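Local coordinates for protein glycosyl hydrolase, BNR repeat (Ralstonia eutropha, PDB 3B7F) that is a putative glycosyl hydrolase with BNR repeats and a seven-bladed beta-propeller fold, possibly hydrolysing glycosidic bonds, although its substrate is not established, at residues R163-G168 with G200-T205; D270-E275 with E323-Q328; T292-P297 with V354-G359. All blocks are in the same frame, centred on the assembly; numbering follows the deposited sequence. Where two conformers were deposited one is given.

Contact 1 (R163-G168 with G200-T205). With EDO (1,2-ethanediol), chain G.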
ATOM      1  N   ARG A 163      20.828   1.057  10.223  1.00 35.63           N
ATOM      2  CA  ARG A 163      21.279  -0.313   9.998  1.00 36.56           C
ATOM      3  C   ARG A 163      20.657  -1.272  11.036  1.00 36.88           C
ATOM      4  O   ARG A 163      20.301  -2.403  10.696  1.00 36.70           O
ATOM      5  CB  ARG A 163      22.814  -0.393   9.986  1.00 37.48           C
ATOM      6  CG  ARG A 163      23.357  -1.722   9.446  1.00 41.60           C
ATOM      7  N   ALA A 164      20.512  -0.799  12.282  1.00 36.71           N
ATOM      8  CA  ALA A 164      19.870  -1.551  13.366  1.00 35.46           C
ATOM      9  C   ALA A 164      18.359  -1.730  13.109  1.00 35.17           C
ATOM     10  O   ALA A 164      17.805  -2.816  13.332  1.00 32.06           O
ATOM     11  CB  ALA A 164      20.106  -0.854  14.710  1.00 31.85           C
ATOM     12  N   TRP A 165      17.707  -0.655  12.661  1.00 36.34           N
ATOM     13  CA  TRP A 165      16.289  -0.691  12.311  1.00 37.64           C
ATOM     14  C   TRP A 165      15.984  -1.584  11.105  1.00 40.75           C
ATOM     15  O   TRP A 165      15.042  -2.357  11.166  1.00 40.06           O
ATOM     16  CB  TRP A 165      15.743   0.699  12.010  1.00 35.10           C
ATOM     17  CG  TRP A 165      15.702   1.636  13.152  1.00 35.23           C
ATOM     18  CD1 TRP A 165      15.611   1.328  14.473  1.00 31.63           C
ATOM     19  CD2 TRP A 165      15.590   3.057  13.066  1.00 30.77           C
ATOM     20  NE1 TRP A 165      15.516   2.463  15.221  1.00 28.99           N
ATOM     21  CE2 TRP A 165      15.484   3.546  14.381  1.00 34.02           C
ATOM     22  CE3 TRP A 165      15.577   3.963  12.006  1.00 34.84           C
ATOM     23  CZ2 TRP A 165      15.396   4.907  14.667  1.00 31.54           C
ATOM     24  CZ3 TRP A 165      15.468   5.308  12.285  1.00 31.71           C
ATOM     25  CH2 TRP A 165      15.380   5.769  13.603  1.00 33.89           C
ATOM     26  N   THR A 166      16.786  -1.486  10.043  1.00 45.05           N
ATOM     27  CA  THR A 166      16.581  -2.269   8.822  1.00 50.29           C
ATOM     28  C   THR A 166      17.138  -3.692   8.912  1.00 54.07           C
ATOM     29  O   THR A 166      16.415  -4.649   8.661  1.00 55.68           O
ATOM     30  CB  THR A 166      17.245  -1.612   7.579  1.00 48.98           C
ATOM     31  OG1 THR A 166      18.662  -1.619   7.735  1.00 44.49           O
ATOM     32  CG2 THR A 166      16.759  -0.177   7.344  1.00 41.38           C
ATOM     33  N   GLY A 167      18.426  -3.807   9.237  1.00 59.93           N
ATOM     34  CA  GLY A 167      19.166  -5.087   9.293  1.00 63.06           C
ATOM     35  C   GLY A 167      19.957  -5.324   7.995  1.00 67.57           C
ATOM     36  O   GLY A 167      20.838  -4.519   7.640  1.00 68.78           O
ATOM     37  N   GLY A 168      19.654  -6.433   7.301  1.00 70.90           N
ATOM     38  CA  GLY A 168      20.275  -6.802   6.002  1.00 72.38           C
ATOM     39  C   GLY A 168      19.223  -7.366   5.047  1.00 75.39           C
ATOM     40  O   GLY A 168      18.017  -7.126   5.251  1.00 76.54           O
ATOM     41  N   GLY A 200       9.493  -2.140  11.232  1.00 24.11           N
ATOM     42  CA  GLY A 200       8.354  -1.598  11.932  1.00 23.99           C
ATOM     43  C   GLY A 200       7.828  -0.318  11.336  1.00 22.91           C
ATOM     44  O   GLY A 200       8.182   0.053  10.200  1.00 22.80           O
ATOM     45  N   VAL A 201       6.955   0.321  12.117  1.00 21.92           N
ATOM     46  CA  VAL A 201       6.409   1.624  11.810  1.00 25.64           C
ATOM     47  C   VAL A 201       7.310   2.636  12.503  1.00 28.09           C
ATOM     48  O   VAL A 201       7.777   2.408  13.634  1.00 27.48           O
ATOM     49  CB  VAL A 201       4.958   1.831  12.278  1.00 28.13           C
ATOM     50  CG1 VAL A 201       4.468   3.280  11.941  1.00 22.68           C
ATOM     51  CG2 VAL A 201       4.060   0.789  11.679  1.00 22.28           C
ATOM     52  N   PHE A 202       7.581   3.735  11.797  1.00 29.87           N
ATOM     53  CA  PHE A 202       8.412   4.794  12.290  1.00 29.45           C
ATOM     54  C   PHE A 202       7.715   6.088  12.002  1.00 32.09           C
ATOM     55  O   PHE A 202       6.976   6.190  11.020  1.00 31.37           O
ATOM     56  CB  PHE A 202       9.783   4.759  11.627  1.00 30.81           C
ATOM     57  CG  PHE A 202      10.591   3.562  11.990  1.00 31.58           C
ATOM     58  CD1 PHE A 202      10.441   2.373  11.297  1.00 33.43           C
ATOM     59  CD2 PHE A 202      11.515   3.614  13.031  1.00 30.10           C
ATOM     60  CE1 PHE A 202      11.181   1.251  11.631  1.00 31.97           C
ATOM     61  CE2 PHE A 202      12.266   2.474  13.369  1.00 30.99           C
ATOM     62  CZ  PHE A 202      12.098   1.298  12.654  1.00 28.73           C
ATOM     63  N   GLU A 203       7.987   7.075  12.861  1.00 32.95           N
ATOM     64  CA  GLU A 203       7.382   8.391  12.816  1.00 31.99           C
ATOM     65  C   GLU A 203       8.413   9.514  12.837  1.00 33.88           C
ATOM     66  O   GLU A 203       9.419   9.438  13.567  1.00 34.63           O
ATOM     67  CB  GLU A 203       6.506   8.568  14.058  1.00 31.29           C
ATOM     68  CG  GLU A 203       5.749   9.894  14.124  1.00 28.88           C
ATOM     69  CD  GLU A 203       4.903  10.018  15.345  1.00 32.64           C
ATOM     70  OE1 GLU A 203       5.373   9.624  16.435  1.00 26.58           O
ATOM     71  OE2 GLU A 203       3.775  10.539  15.208  1.00 28.92           O
ATOM     72  N   SER A 204       8.109  10.572  12.082  1.00 34.78           N
ATOM     73  CA  SER A 204       8.862  11.814  12.079  1.00 33.39           C
ATOM     74  C   SER A 204       7.848  12.922  12.331  1.00 34.05           C
ATOM     75  O   SER A 204       6.709  12.817  11.884  1.00 33.91           O
ATOM     76  CB  SER A 204       9.557  12.064  10.743  1.00 33.92           C
ATOM     77  OG  SER A 204      10.347  13.235  10.791  1.00 27.96           O
ATOM     78  N   THR A 205       8.252  13.937  13.089  1.00 34.16           N
ATOM     79  CA  THR A 205       7.458  15.148  13.308  1.00 32.53           C
ATOM     80  C   THR A 205       8.165  16.373  12.696  1.00 31.26           C
ATOM     81  O   THR A 205       7.630  17.469  12.801  1.00 31.20           O
ATOM     82  CB  THR A 205       7.169  15.383  14.800  1.00 32.05           C
ATOM     83  OG1 THR A 205       8.388  15.258  15.532  1.00 33.54           O
ATOM     84  CG2 THR A 205       6.165  14.370  15.320  1.00 27.52           C
TER
HETATM   85  C1  EDO G 399      10.961  12.516  15.333  1.00 54.70           C
HETATM   86  O1  EDO G 399      10.793  13.601  14.378  1.00 43.95           O
HETATM   87  C2  EDO G 399       9.636  11.926  15.867  1.00 53.84           C
HETATM   88  O2  EDO G 399       8.885  12.878  16.650  1.00 56.54           O
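Trp-165, near the end of helix 162-166, and Phe-202, on strand 200-204, meet ring against ring and make the entire side-chain contact between these segments. The planes are inclined by 46° and the Phe-202 ring centroid lies 4.6 Å from that of the indole five-membered ring, so the pair is neither a parallel stack nor edge-to-face. Phe-202 presents one corner: CE2 stands 3.3 Å above the indole plane, over the middle of the ring system, and comes within 3.4 Å of Trp-165 CD2. The neighbouring corner, Phe-202 CZ, reaches back to the root of the indole, 3.7 Å from Trp-165 CB. Each CB is directed at the opposing segment, and matching first torsions (chi1 -66° for Trp-165, -67° for Phe-202) carry each ring on beside its own backbone N to meet the other.

Strand 200-204 is the third strand of a four-stranded propeller blade. Residues Ser-204 to Trp-211 follow the Asp-box sequence pattern of BNR repeats, in the turn leading to strand 212-213. Consistent with that motif, the Ser-204 hydroxyl bonds to Gly-208 N and Asp-210 O, while the Trp-211 side chain touches both Trp-165 and Phe-202. The indole of Trp-165 additionally meets Phe-230 edge-to-face and packs on Met-196 of strand 192-197, so the helix is seated on the blade through a buried aromatic cluster.

At the helix end, Gly-167 N bonds to Arg-163 O at 2.8 Å, and Gly-167 then turns to positive phi. Farther along the strand, where it runs into the Asp-box turn, a 1,2-ethanediol, probably from the crystallisation liquor, is bound. Its O1 accepts a nearly straight bond from Thr-205 N at 2.9 Å, and its O2 is hydrogen-bonded to Thr-205 OG1 at 2.7 Å.

Contact 2 (D270-E275 with E323-Q328). With EDO (1,2-ethanediol), chain M.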
ATOM      1  N   ASP A 270      -7.862  -9.777  16.875  1.00 23.36           N
ATOM      2  CA  ASP A 270      -8.313 -10.797  17.827  1.00 23.17           C
ATOM      3  C   ASP A 270      -9.838 -11.026  17.811  1.00 23.10           C
ATOM      4  O   ASP A 270     -10.288 -11.994  18.403  1.00 23.43           O
ATOM      5  CB  ASP A 270      -7.818 -10.462  19.249  1.00 20.67           C
ATOM      6  CG  ASP A 270      -6.310 -10.620  19.397  1.00 26.71           C
ATOM      7  OD1 ASP A 270      -5.710 -11.294  18.538  1.00 23.02           O
ATOM      8  OD2 ASP A 270      -5.710 -10.109  20.380  1.00 28.30           O
ATOM      9  N   ALA A 271     -10.614 -10.158  17.145  1.00 23.58           N
ATOM     10  CA  ALA A 271     -12.046 -10.359  16.955  1.00 23.66           C
ATOM     11  C   ALA A 271     -12.327 -11.260  15.758  1.00 24.21           C
ATOM     12  O   ALA A 271     -13.473 -11.643  15.556  1.00 27.83           O
ATOM     13  CB  ALA A 271     -12.768  -9.026  16.799  1.00 24.31           C
HETATM   14  N   MSE A 272     -11.299 -11.559  14.952  1.00 24.30           N
HETATM   15  CA  MSE A 272     -11.436 -12.443  13.805  1.00 23.74           C
HETATM   16  C   MSE A 272     -11.700 -13.878  14.236  1.00 24.63           C
HETATM   17  O   MSE A 272     -11.308 -14.268  15.353  1.00 26.08           O
HETATM   18  CB  MSE A 272     -10.178 -12.415  12.909  1.00 20.58           C
HETATM   19  CG  MSE A 272      -9.989 -11.130  12.090  1.00 25.31           C
HETATM   20 SE   MSE A 272     -11.237 -10.933  10.601  0.75 19.99          SE
HETATM   21  CE  MSE A 272     -10.579 -12.353   9.416  1.00 29.85           C
ATOM     22  N   PRO A 273     -12.373 -14.667  13.366  1.00 25.73           N
ATOM     23  CA  PRO A 273     -12.625 -16.046  13.741  1.00 26.17           C
ATOM     24  C   PRO A 273     -11.295 -16.815  13.786  1.00 25.92           C
ATOM     25  O   PRO A 273     -10.387 -16.526  13.002  1.00 23.00           O
ATOM     26  CB  PRO A 273     -13.531 -16.574  12.615  1.00 28.52           C
ATOM     27  CG  PRO A 273     -14.029 -15.366  11.887  1.00 22.99           C
ATOM     28  CD  PRO A 273     -12.915 -14.378  12.020  1.00 26.79           C
ATOM     29  N   ARG A 274     -11.199 -17.741  14.750  1.00 27.33           N
ATOM     30  CA  ARG A 274     -10.008 -18.534  14.981  1.00 23.44           C
ATOM     31  C   ARG A 274      -9.533 -19.240  13.715  1.00 23.78           C
ATOM     32  O   ARG A 274      -8.315 -19.259  13.437  1.00 19.76           O
ATOM     33  CB  ARG A 274     -10.250 -19.591  16.050  1.00 24.18           C
ATOM     34  CG  ARG A 274      -8.974 -20.254  16.553  1.00 22.24           C
ATOM     35  CD  ARG A 274      -9.132 -21.734  16.847  1.00 21.54           C
ATOM     36  NE  ARG A 274      -9.427 -22.512  15.644  1.00 24.48           N
ATOM     37  CZ  ARG A 274      -8.558 -22.779  14.669  1.00 20.16           C
ATOM     38  NH1 ARG A 274      -7.287 -22.372  14.719  1.00 22.49           N
ATOM     39  NH2 ARG A 274      -8.956 -23.465  13.613  1.00 22.04           N
ATOM     40  N   GLU A 275     -10.461 -19.808  12.947  1.00 23.01           N
ATOM     41  CA  GLU A 275     -10.042 -20.583  11.749  1.00 27.33           C
ATOM     42  C   GLU A 275      -9.570 -19.713  10.593  1.00 25.70           C
ATOM     43  O   GLU A 275      -8.919 -20.219   9.722  1.00 27.77           O
ATOM     44  CB  GLU A 275     -11.100 -21.598  11.251  1.00 26.73           C
ATOM     45  CG  GLU A 275     -12.315 -21.034  10.477  1.00 31.42           C
ATOM     46  CD  GLU A 275     -13.310 -20.290  11.332  1.00 39.02           C
ATOM     47  OE1 GLU A 275     -13.069 -20.055  12.562  1.00 29.19           O
ATOM     48  OE2 GLU A 275     -14.368 -19.962  10.758  1.00 34.86           O
ATOM     49  N   GLU A 323     -14.141  -4.057  16.298  1.00 28.88           N
ATOM     50  CA  GLU A 323     -14.847  -4.758  17.367  0.50 27.81           C
ATOM     51  C   GLU A 323     -15.474  -6.048  16.837  1.00 27.05           C
ATOM     52  O   GLU A 323     -15.563  -7.043  17.559  1.00 26.39           O
ATOM     53  CB  GLU A 323     -15.956  -3.890  17.986  0.50 28.22           C
ATOM     54  CG  GLU A 323     -16.411  -4.378  19.374  0.50 31.83           C
ATOM     55  CD  GLU A 323     -17.770  -3.864  19.836  0.50 29.61           C
ATOM     56  OE1 GLU A 323     -18.442  -3.070  19.139  0.50 31.26           O
ATOM     57  OE2 GLU A 323     -18.166  -4.293  20.929  0.50 30.60           O
ATOM     58  N   SER A 324     -15.934  -6.022  15.581  1.00 26.46           N
ATOM     59  CA  SER A 324     -16.519  -7.187  14.916  1.00 26.26           C
ATOM     60  C   SER A 324     -16.104  -7.185  13.442  1.00 24.45           C
ATOM     61  O   SER A 324     -15.806  -6.142  12.862  1.00 24.01           O
ATOM     62  CB  SER A 324     -18.051  -7.218  15.053  1.00 25.49           C
ATOM     63  OG  SER A 324     -18.657  -6.165  14.321  1.00 32.93           O
ATOM     64  N   TRP A 325     -16.069  -8.373  12.858  1.00 25.33           N
ATOM     65  CA  TRP A 325     -15.679  -8.566  11.463  1.00 25.63           C
ATOM     66  C   TRP A 325     -16.709  -9.417  10.757  1.00 24.56           C
ATOM     67  O   TRP A 325     -17.242 -10.358  11.352  1.00 24.47           O
ATOM     68  CB  TRP A 325     -14.302  -9.251  11.369  1.00 25.62           C
ATOM     69  CG  TRP A 325     -13.159  -8.436  11.935  1.00 21.19           C
ATOM     70  CD1 TRP A 325     -12.679  -8.453  13.220  1.00 22.46           C
ATOM     71  CD2 TRP A 325     -12.365  -7.494  11.224  1.00 22.51           C
ATOM     72  NE1 TRP A 325     -11.626  -7.591  13.339  1.00 18.08           N
ATOM     73  CE2 TRP A 325     -11.414  -6.979  12.135  1.00 20.24           C
ATOM     74  CE3 TRP A 325     -12.360  -7.030   9.898  1.00 19.47           C
ATOM     75  CZ2 TRP A 325     -10.451  -6.034  11.759  1.00 27.20           C
ATOM     76  CZ3 TRP A 325     -11.412  -6.081   9.527  1.00 21.26           C
ATOM     77  CH2 TRP A 325     -10.479  -5.588  10.458  1.00 24.54           C
ATOM     78  N   GLN A 326     -16.982  -9.091   9.496  1.00 24.27           N
ATOM     79  CA  GLN A 326     -17.915  -9.870   8.670  1.00 24.74           C
ATOM     80  C   GLN A 326     -17.222 -10.338   7.402  1.00 25.59           C
ATOM     81  O   GLN A 326     -16.433  -9.593   6.805  1.00 25.08           O
ATOM     82  CB  GLN A 326     -19.180  -9.086   8.308  1.00 25.29           C
ATOM     83  CG  GLN A 326     -20.128  -8.822   9.521  1.00 25.73           C
ATOM     84  CD  GLN A 326     -19.581  -7.796  10.482  1.00 31.25           C
ATOM     85  OE1 GLN A 326     -19.072  -6.730  10.061  1.00 31.45           O
ATOM     86  NE2 GLN A 326     -19.639  -8.115  11.788  1.00 31.73           N
ATOM     87  N   ARG A 327     -17.542 -11.565   7.003  1.00 24.79           N
ATOM     88  CA  ARG A 327     -16.974 -12.187   5.821  1.00 24.95           C
ATOM     89  C   ARG A 327     -17.705 -11.661   4.612  1.00 24.34           C
ATOM     90  O   ARG A 327     -18.934 -11.606   4.624  1.00 24.91           O
ATOM     91  CB  ARG A 327     -17.166 -13.710   5.885  1.00 21.72           C
ATOM     92  CG  ARG A 327     -16.482 -14.503   4.756  1.00 25.46           C
ATOM     93  CD  ARG A 327     -16.774 -15.971   5.000  1.00 26.78           C
ATOM     94  NE  ARG A 327     -16.168 -16.826   3.995  1.00 32.58           N
ATOM     95  CZ  ARG A 327     -14.877 -17.146   3.942  1.00 25.00           C
ATOM     96  NH1 ARG A 327     -13.999 -16.737   4.854  1.00 28.56           N
ATOM     97  NH2 ARG A 327     -14.473 -17.917   2.973  1.00 23.82           N
ATOM     98  N   GLN A 328     -16.947 -11.303   3.584  1.00 22.91           N
ATOM     99  CA  GLN A 328     -17.477 -10.845   2.347  1.00 23.18           C
ATOM    100  C   GLN A 328     -16.906 -11.693   1.221  1.00 23.77           C
ATOM    101  O   GLN A 328     -15.780 -11.500   0.817  1.00 23.87           O
ATOM    102  CB  GLN A 328     -17.099  -9.406   2.130  1.00 26.12           C
ATOM    103  CG  GLN A 328     -17.698  -8.447   3.115  1.00 24.57           C
ATOM    104  CD  GLN A 328     -17.397  -6.991   2.750  1.00 23.14           C
ATOM    105  OE1 GLN A 328     -16.278  -6.660   2.344  1.00 26.20           O
ATOM    106  NE2 GLN A 328     -18.418  -6.121   2.858  1.00 17.24           N
TER
HETATM  107  C1  EDO M 405      -4.327 -20.106   9.893  1.00 50.02           C
HETATM  108  O1  EDO M 405      -5.161 -19.463   8.938  1.00 48.06           O
HETATM  109  C2  EDO M 405      -4.888 -19.833  11.271  1.00 51.16           C
HETATM  110  O2  EDO M 405      -6.237 -20.279  11.266  1.00 52.18           O
HETATM  111  O   HOH W   1     -16.313 -10.665  14.753  1.00 28.79           O
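Trp-325 is approached by two consecutive residues from different directions, Ala-271 at the rim of its indole and selenomethionine Met-272 over a face. The methyl CB of Ala-271 lies in the ring plane, 3.6 Å from Trp-325 CD1, and the same methyl rests 3.5 Å from Glu-323 O. Met-272 crosses the indole at about a right angle. Its SE sits 3.4 Å from Trp-325 CG, displaced toward the ring rim; seen from the centroid of the five-membered ring it is 25° off the normal, a Met-aromatic contact. Met-272 CG, 4.0 Å from the centroid of the Trp-325 five-membered ring and only 13° off its normal, adds a CH-pi contact. The bend at chi2 (-72°) folds SE back over the same face that CG already covers.

Residues Thr-318 to Trp-325 fit the Asp-box pattern of BNR repeats, and Trp-325 is its closing tryptophan, just before strand 326-328 at the outer edge of a propeller blade. Within that turn Ser-324 O accepts from Thr-318 OG1. Segment 270-275 belongs to the link from the preceding blade, and that link also supplies Ile-268 O as acceptor for Trp-325 NE1, fixing the rotation of the indole.

No direct hydrogen bond joins the two segments. One water connects their backbones instead, donating to Ala-271 O at 3.1 Å and accepting from Trp-325 N at 3.0 Å.

Contact 3 (T292-P297 with V354-G359). With EDO (1,2-ethanediol), chain H.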
ATOM      1  N   THR A 292     -14.667   1.896   9.274  1.00 26.45           N
ATOM      2  CA  THR A 292     -14.775   0.896   8.219  1.00 24.63           C
ATOM      3  C   THR A 292     -13.430   0.633   7.556  1.00 24.44           C
ATOM      4  O   THR A 292     -12.774   1.553   7.059  1.00 24.15           O
ATOM      5  CB  THR A 292     -15.843   1.270   7.191  1.00 23.15           C
ATOM      6  OG1 THR A 292     -17.094   1.326   7.867  1.00 20.67           O
ATOM      7  CG2 THR A 292     -15.913   0.214   6.036  1.00 24.78           C
ATOM      8  N   VAL A 293     -13.048  -0.641   7.572  1.00 25.37           N
ATOM      9  CA  VAL A 293     -11.747  -1.120   7.103  1.00 26.26           C
ATOM     10  C   VAL A 293     -11.961  -2.488   6.498  1.00 24.98           C
ATOM     11  O   VAL A 293     -12.836  -3.229   6.961  1.00 26.03           O
ATOM     12  CB  VAL A 293     -10.715  -1.151   8.297  1.00 28.60           C
ATOM     13  CG1 VAL A 293      -9.532  -2.023   8.009  1.00 30.88           C
ATOM     14  CG2 VAL A 293     -10.264   0.278   8.660  1.00 31.14           C
ATOM     15  N   TRP A 294     -11.195  -2.790   5.441  1.00 25.95           N
ATOM     16  CA  TRP A 294     -11.216  -4.073   4.726  1.00 24.96           C
ATOM     17  C   TRP A 294      -9.838  -4.714   4.758  1.00 25.18           C
ATOM     18  O   TRP A 294      -8.855  -3.998   4.621  1.00 23.80           O
ATOM     19  CB  TRP A 294     -11.592  -3.886   3.242  1.00 26.86           C
ATOM     20  CG  TRP A 294     -12.972  -3.437   3.023  1.00 25.23           C
ATOM     21  CD1 TRP A 294     -14.051  -4.227   2.904  1.00 24.52           C
ATOM     22  CD2 TRP A 294     -13.441  -2.087   2.921  1.00 25.28           C
ATOM     23  NE1 TRP A 294     -15.165  -3.478   2.711  1.00 28.95           N
ATOM     24  CE2 TRP A 294     -14.830  -2.153   2.743  1.00 23.70           C
ATOM     25  CE3 TRP A 294     -12.818  -0.829   2.963  1.00 20.63           C
ATOM     26  CZ2 TRP A 294     -15.626  -1.014   2.581  1.00 24.25           C
ATOM     27  CZ3 TRP A 294     -13.598   0.308   2.788  1.00 23.94           C
ATOM     28  CH2 TRP A 294     -14.993   0.206   2.593  1.00 26.57           C
ATOM     29  N   VAL A 295      -9.792  -6.046   4.929  1.00 21.71           N
ATOM     30  CA  VAL A 295      -8.576  -6.850   4.870  1.00 23.65           C
ATOM     31  C   VAL A 295      -8.810  -8.075   3.935  1.00 24.62           C
ATOM     32  O   VAL A 295      -9.924  -8.334   3.533  1.00 24.08           O
ATOM     33  CB  VAL A 295      -8.058  -7.309   6.296  1.00 23.48           C
ATOM     34  CG1 VAL A 295      -7.623  -6.075   7.119  1.00 15.69           C
ATOM     35  CG2 VAL A 295      -9.106  -8.204   7.073  1.00 16.53           C
ATOM     36  N   PHE A 296      -7.734  -8.759   3.547  1.00 22.86           N
ATOM     37  CA  PHE A 296      -7.801  -9.977   2.741  1.00 23.05           C
ATOM     38  C   PHE A 296      -6.949 -11.068   3.446  1.00 24.39           C
ATOM     39  O   PHE A 296      -5.748 -11.206   3.167  1.00 25.78           O
ATOM     40  CB  PHE A 296      -7.325  -9.785   1.313  1.00 21.55           C
ATOM     41  CG  PHE A 296      -7.659 -10.978   0.434  1.00 23.01           C
ATOM     42  CD1 PHE A 296      -6.804 -12.086   0.347  1.00 26.14           C
ATOM     43  CD2 PHE A 296      -8.889 -11.020  -0.262  1.00 25.33           C
ATOM     44  CE1 PHE A 296      -7.157 -13.189  -0.452  1.00 30.67           C
ATOM     45  CE2 PHE A 296      -9.232 -12.106  -1.044  1.00 23.83           C
ATOM     46  CZ  PHE A 296      -8.370 -13.190  -1.150  1.00 25.85           C
ATOM     47  N   PRO A 297      -7.576 -11.839   4.351  1.00 24.04           N
ATOM     48  CA  PRO A 297      -6.838 -12.816   5.106  1.00 22.33           C
ATOM     49  C   PRO A 297      -6.210 -13.976   4.347  1.00 24.30           C
ATOM     50  O   PRO A 297      -6.791 -14.502   3.395  1.00 25.18           O
ATOM     51  CB  PRO A 297      -7.887 -13.351   6.100  1.00 22.96           C
ATOM     52  CG  PRO A 297      -8.913 -12.258   6.162  1.00 24.16           C
ATOM     53  CD  PRO A 297      -8.985 -11.788   4.792  1.00 20.79           C
ATOM     54  N   VAL A 354     -19.096   3.226  -1.250  1.00 23.96           N
ATOM     55  CA  VAL A 354     -17.713   3.009  -1.560  1.00 22.82           C
ATOM     56  C   VAL A 354     -17.536   1.642  -2.224  1.00 23.28           C
ATOM     57  O   VAL A 354     -18.116   0.649  -1.795  1.00 24.18           O
ATOM     58  CB  VAL A 354     -16.831   3.137  -0.292  1.00 24.32           C
ATOM     59  CG1 VAL A 354     -15.469   2.503  -0.525  1.00 17.21           C
ATOM     60  CG2 VAL A 354     -16.714   4.580   0.070  1.00 19.11           C
ATOM     61  N   GLY A 355     -16.789   1.652  -3.316  1.00 21.80           N
ATOM     62  CA  GLY A 355     -16.425   0.490  -4.063  1.00 21.60           C
ATOM     63  C   GLY A 355     -15.061   0.037  -3.593  1.00 23.13           C
ATOM     64  O   GLY A 355     -14.252   0.860  -3.139  1.00 23.92           O
ATOM     65  N   VAL A 356     -14.841  -1.278  -3.648  1.00 25.16           N
ATOM     66  CA  VAL A 356     -13.620  -1.929  -3.169  1.00 24.21           C
ATOM     67  C   VAL A 356     -13.119  -2.880  -4.277  1.00 25.55           C
ATOM     68  O   VAL A 356     -13.894  -3.497  -5.020  1.00 22.74           O
ATOM     69  CB  VAL A 356     -13.864  -2.675  -1.836  1.00 25.64           C
ATOM     70  CG1 VAL A 356     -12.536  -3.186  -1.248  1.00 24.06           C
ATOM     71  CG2 VAL A 356     -14.579  -1.779  -0.828  1.00 20.82           C
ATOM     72  N   TYR A 357     -11.814  -2.976  -4.406  1.00 25.23           N
ATOM     73  CA  TYR A 357     -11.228  -3.711  -5.517  1.00 25.26           C
ATOM     74  C   TYR A 357     -10.022  -4.452  -5.067  1.00 24.68           C
ATOM     75  O   TYR A 357      -9.321  -3.992  -4.187  1.00 25.09           O
ATOM     76  CB  TYR A 357     -10.765  -2.696  -6.589  1.00 26.88           C
ATOM     77  CG  TYR A 357     -11.824  -1.685  -6.977  1.00 28.63           C
ATOM     78  CD1 TYR A 357     -12.729  -1.956  -8.004  1.00 26.90           C
ATOM     79  CD2 TYR A 357     -11.967  -0.473  -6.280  1.00 26.32           C
ATOM     80  CE1 TYR A 357     -13.749  -1.044  -8.337  1.00 22.88           C
ATOM     81  CE2 TYR A 357     -12.976   0.416  -6.607  1.00 20.79           C
ATOM     82  CZ  TYR A 357     -13.853   0.136  -7.655  1.00 19.67           C
ATOM     83  OH  TYR A 357     -14.864   1.028  -8.005  1.00 24.90           O
ATOM     84  N   PHE A 358      -9.750  -5.600  -5.670  1.00 29.03           N
ATOM     85  CA  PHE A 358      -8.480  -6.272  -5.397  1.00 24.72           C
ATOM     86  C   PHE A 358      -7.939  -7.030  -6.603  1.00 23.49           C
ATOM     87  O   PHE A 358      -8.703  -7.450  -7.469  1.00 25.84           O
ATOM     88  CB  PHE A 358      -8.521  -7.144  -4.125  1.00 25.16           C
ATOM     89  CG  PHE A 358      -9.405  -8.388  -4.211  1.00 23.19           C
ATOM     90  CD1 PHE A 358      -8.918  -9.581  -4.726  1.00 26.73           C
ATOM     91  CD2 PHE A 358     -10.690  -8.372  -3.694  1.00 20.48           C
ATOM     92  CE1 PHE A 358      -9.702 -10.724  -4.776  1.00 24.19           C
ATOM     93  CE2 PHE A 358     -11.506  -9.517  -3.774  1.00 28.85           C
ATOM     94  CZ  PHE A 358     -10.995 -10.689  -4.298  1.00 21.60           C
ATOM     95  N   GLY A 359      -6.617  -7.210  -6.618  1.00 22.96           N
ATOM     96  CA  GLY A 359      -5.909  -7.898  -7.700  1.00 23.92           C
ATOM     97  C   GLY A 359      -5.135  -9.046  -7.126  1.00 21.48           C
ATOM     98  O   GLY A 359      -4.460  -8.896  -6.121  1.00 21.19           O
TER
HETATM   99  C1  EDO H 400     -20.872   3.258   6.094  1.00 62.99           C
HETATM  100  O1  EDO H 400     -19.822   4.142   6.521  1.00 56.86           O
HETATM  101  C2  EDO H 400     -20.351   1.878   5.658  1.00 62.14           C
HETATM  102  O2  EDO H 400     -19.580   1.162   6.655  1.00 51.65           O
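Val-356 CG2 sits over one face of the Trp-294 indole, 3.6 Å from Trp-294 CE2 and 3.7 Å from the centroid of the six-membered ring, close enough to the normal for a CH-pi contact. Val-354 CG1 adds a touch at the far end of the indole, 3.9 Å from Trp-294 CH2. Two residues along, Phe-296 sets CE2 above one face of the Phe-358 ring, 4.0 Å from Phe-358 CZ; the ring planes are inclined by 47°, so the pair is oblique.

Several features position these groups. The opposite face of the indole is covered from within its own segment by Thr-292 CG2, 3.5 Å above the plane, and Trp-294 NE1 bonds to Glu-371 O. The Phe-358 ring is held between further aromatic partners, stacked on Trp-366 and edge-to-face with Trp-375. Thr-292 OG1 accepts from O2 of a 1,2-ethanediol at 2.8 Å, and Asp-289 OD2 bonds to both.

The touching parts of the two segments run 14° apart, yet no hydrogen bond joins them, and Trp-294 CA and Val-356 CA are 8.5 Å apart: this is face-to-face packing of sheets. Strands 293-297 and 356-359 are each the second strand of successive propeller blades, the former flanked by strands 282-285 and 315-318, the latter by 346-348 and 365-368.

Contact 1 closes before the other two open, and it lies apart: its centre is 30 Å from that of contact 2 and 27 Å from that of contact 3, on the opposite side of the chain's centre from contact 3. Contacts 2 and 3 interleave along the chain and share the blade of strands 282-285, 293-297, 315-318 and 326-328. Their centres are 14 Å apart and they touch, as where Met-272 CE meets Pro-297 CG at 3.7 Å. Contact 2 thus ties that blade's outer edge to the link from the blade before, and contact 3 packs it on the blade after, whereas contact 1 seats a helix on another blade.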